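Local coordinates for member of s1p family of ribosomal proteins (Pyrococcus furiosus, PDB 5YH1), which binds manganese and is probably an exonuclease of the DHH family, this chain being the DHH-domain part of a longer protein that probably binds nucleic acid, at residues A[284-287]-A[288-292]. Sequence-based numbering, arbitrary orientation.
Sequences GNLQ and RHRML
Asn285 and Arg288 meet at the N-cap of helix 286-311, where the backbone passes from an inverse gamma turn centred on Asn285 into regular helical hydrogen bonding. His289 N reaches Asn285 O at 3.3 Å; Arg290 N follows with Leu286 O at 3.0 Å and Met291 N with Gln287 O at 2.9 Å. The N-cap bond runs from Arg288 N to Asn285 OD1, 3.1 Å long and nearly straight at hydrogen (165°), although the donor stands above the amide plane. Asn285 directs its amide forward over the first turn because CG lies anti to the backbone N (chi1 -163°). This also sets ND2 over the centre of one face of the Arg288 guanidinium, 3.8 Å from CZ, with the two planes inclined by 42°. Without the amide, as with an alanine here, Arg288 N is likely to lose its capping acceptor and one guanidinium face its ND2 cover. Arg288 NE donates across the subunit interface to the backbone O of Ala153 of the second subunit, while His289 ND1 bonds to Glu278 O of the same chain. On the exposed side, Leu286 lays CD2 over a guanidinium face of Arg290, off-centre toward the rim and 3.3 Å from NH1. One residue further on, the bend at chi3 turns the selenomethionine side chain of Met291 back along the helix toward Gln287, bringing its methyl carbon CE to 3.5 Å from Gln287 CD.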
ATOM      1  N   GLY A 284      16.708  28.457   7.573  1.00 38.16           N
ATOM      2  CA  GLY A 284      17.965  29.160   7.388  1.00 37.65           C
ATOM      3  C   GLY A 284      19.095  28.282   6.882  1.00 37.82           C
ATOM      4  O   GLY A 284      20.221  28.749   6.760  1.00 40.28           O
ATOM      5  N   ASN A 285      18.820  27.016   6.573  1.00 37.56           N
ATOM      6  CA  ASN A 285      19.880  26.091   6.174  1.00 35.10           C
ATOM      7  C   ASN A 285      20.130  26.104   4.665  1.00 35.82           C
ATOM      8  O   ASN A 285      19.741  25.178   3.945  1.00 35.12           O
ATOM      9  CB  ASN A 285      19.559  24.684   6.671  1.00 33.65           C
ATOM     10  CG  ASN A 285      20.772  23.776   6.657  1.00 32.88           C
ATOM     11  OD1 ASN A 285      21.736  23.999   5.912  1.00 31.06           O
ATOM     12  ND2 ASN A 285      20.731  22.739   7.479  1.00 32.14           N
ATOM     13  N   LEU A 286      20.810  27.152   4.201  1.00 36.69           N
ATOM     14  CA  LEU A 286      21.071  27.351   2.771  1.00 37.31           C
ATOM     15  C   LEU A 286      21.875  26.205   2.143  1.00 36.36           C
ATOM     16  O   LEU A 286      21.649  25.834   0.981  1.00 34.91           O
ATOM     17  CB  LEU A 286      21.793  28.687   2.542  1.00 39.39           C
ATOM     18  CG  LEU A 286      22.244  28.994   1.103  1.00 43.36           C
ATOM     19  CD1 LEU A 286      21.043  29.141   0.171  1.00 43.99           C
ATOM     20  CD2 LEU A 286      23.127  30.243   1.056  1.00 45.58           C
ATOM     21  N   GLN A 287      22.809  25.656   2.908  1.00 36.13           N
ATOM     22  CA  GLN A 287      23.673  24.583   2.419  1.00 37.88           C
ATOM     23  C   GLN A 287      22.871  23.308   2.098  1.00 34.02           C
ATOM     24  O   GLN A 287      23.059  22.705   1.047  1.00 31.63           O
ATOM     25  CB  GLN A 287      24.780  24.281   3.436  1.00 40.83           C
ATOM     26  CG  GLN A 287      26.024  23.646   2.828  1.00 46.68           C
ATOM     27  CD  GLN A 287      26.854  22.857   3.837  1.00 52.41           C
ATOM     28  OE1 GLN A 287      26.605  22.898   5.046  1.00 56.86           O
ATOM     29  NE2 GLN A 287      27.852  22.133   3.338  1.00 56.54           N
ATOM     30  N   ARG A 288      21.973  22.909   2.994  1.00 32.13           N
ATOM     31  CA  ARG A 288      21.124  21.742   2.738  1.00 31.21           C
ATOM     32  C   ARG A 288      20.212  21.960   1.527  1.00 30.09           C
ATOM     33  O   ARG A 288      20.019  21.045   0.721  1.00 29.07           O
ATOM     34  CB  ARG A 288      20.292  21.381   3.969  1.00 31.47           C
ATOM     35  CG  ARG A 288      19.410  20.157   3.768  1.00 30.99           C
ATOM     36  CD  ARG A 288      18.823  19.689   5.081  1.00 31.27           C
ATOM     37  NE  ARG A 288      19.873  19.280   6.005  1.00 31.25           N
ATOM     38  CZ  ARG A 288      19.700  19.087   7.306  1.00 30.56           C
ATOM     39  NH1 ARG A 288      18.509  19.236   7.855  1.00 32.29           N
ATOM     40  NH2 ARG A 288      20.722  18.720   8.057  1.00 31.10           N
ATOM     41  N   HIS A 289      19.664  23.167   1.392  1.00 29.24           N
ATOM     42  CA  HIS A 289      18.852  23.488   0.231  1.00 28.73           C
ATOM     43  C   HIS A 289      19.667  23.284  -1.041  1.00 29.21           C
ATOM     44  O   HIS A 289      19.204  22.651  -1.992  1.00 29.75           O
ATOM     45  CB  HIS A 289      18.315  24.927   0.306  1.00 28.17           C
ATOM     46  CG  HIS A 289      17.830  25.449  -1.003  1.00 26.97           C
ATOM     47  ND1 HIS A 289      16.529  25.300  -1.430  1.00 28.10           N
ATOM     48  CD2 HIS A 289      18.480  26.104  -1.995  1.00 27.79           C
ATOM     49  CE1 HIS A 289      16.395  25.841  -2.628  1.00 27.55           C
ATOM     50  NE2 HIS A 289      17.563  26.340  -2.993  1.00 27.86           N
ATOM     51  N   ARG A 290      20.877  23.828  -1.059  1.00 30.52           N
ATOM     52  CA  ARG A 290      21.754  23.702  -2.228  1.00 32.52           C
ATOM     53  C   ARG A 290      22.119  22.260  -2.527  1.00 30.29           C
ATOM     54  O   ARG A 290      22.044  21.831  -3.668  1.00 30.03           O
ATOM     55  CB  ARG A 290      23.030  24.523  -2.053  1.00 35.63           C
ATOM     56  CG  ARG A 290      22.847  25.964  -2.459  1.00 41.76           C
ATOM     57  CD  ARG A 290      23.981  26.840  -1.966  1.00 46.24           C
ATOM     58  NE  ARG A 290      23.872  28.172  -2.553  1.00 52.79           N
ATOM     59  CZ  ARG A 290      24.537  29.248  -2.139  1.00 57.19           C
ATOM     60  NH1 ARG A 290      25.374  29.182  -1.108  1.00 57.93           N
ATOM     61  NH2 ARG A 290      24.352  30.405  -2.767  1.00 59.27           N
HETATM   62  N   MSE A 291      22.499  21.512  -1.505  1.00 30.44           N
HETATM   63  CA  MSE A 291      22.867  20.097  -1.703  1.00 32.44           C
HETATM   64  C   MSE A 291      21.714  19.298  -2.257  1.00 29.94           C
HETATM   65  O   MSE A 291      21.896  18.503  -3.169  1.00 31.21           O
HETATM   66  CB  MSE A 291      23.392  19.502  -0.409  1.00 35.13           C
HETATM   67  CG  MSE A 291      24.773  20.080  -0.112  1.00 39.48           C
HETATM   68 SE   MSE A 291      25.518  19.227   1.507  1.00 50.56          SE
HETATM   69  CE  MSE A 291      24.683  20.199   2.994  1.00 47.87           C
ATOM     70  N   LEU A 292      20.509  19.523  -1.750  1.00 29.56           N
ATOM     71  CA  LEU A 292      19.326  18.836  -2.288  1.00 27.92           C
ATOM     72  C   LEU A 292      19.026  19.222  -3.730  1.00 29.08           C
ATOM     73  O   LEU A 292      18.928  18.354  -4.589  1.00 29.68           O
ATOM     74  CB  LEU A 292      18.108  19.101  -1.416  1.00 27.14           C
ATOM     75  CG  LEU A 292      18.131  18.398  -0.062  1.00 27.13           C
ATOM     76  CD1 LEU A 292      17.024  18.923   0.828  1.00 27.14           C
ATOM     77  CD2 LEU A 292      18.013  16.887  -0.223  1.00 27.34           C
TER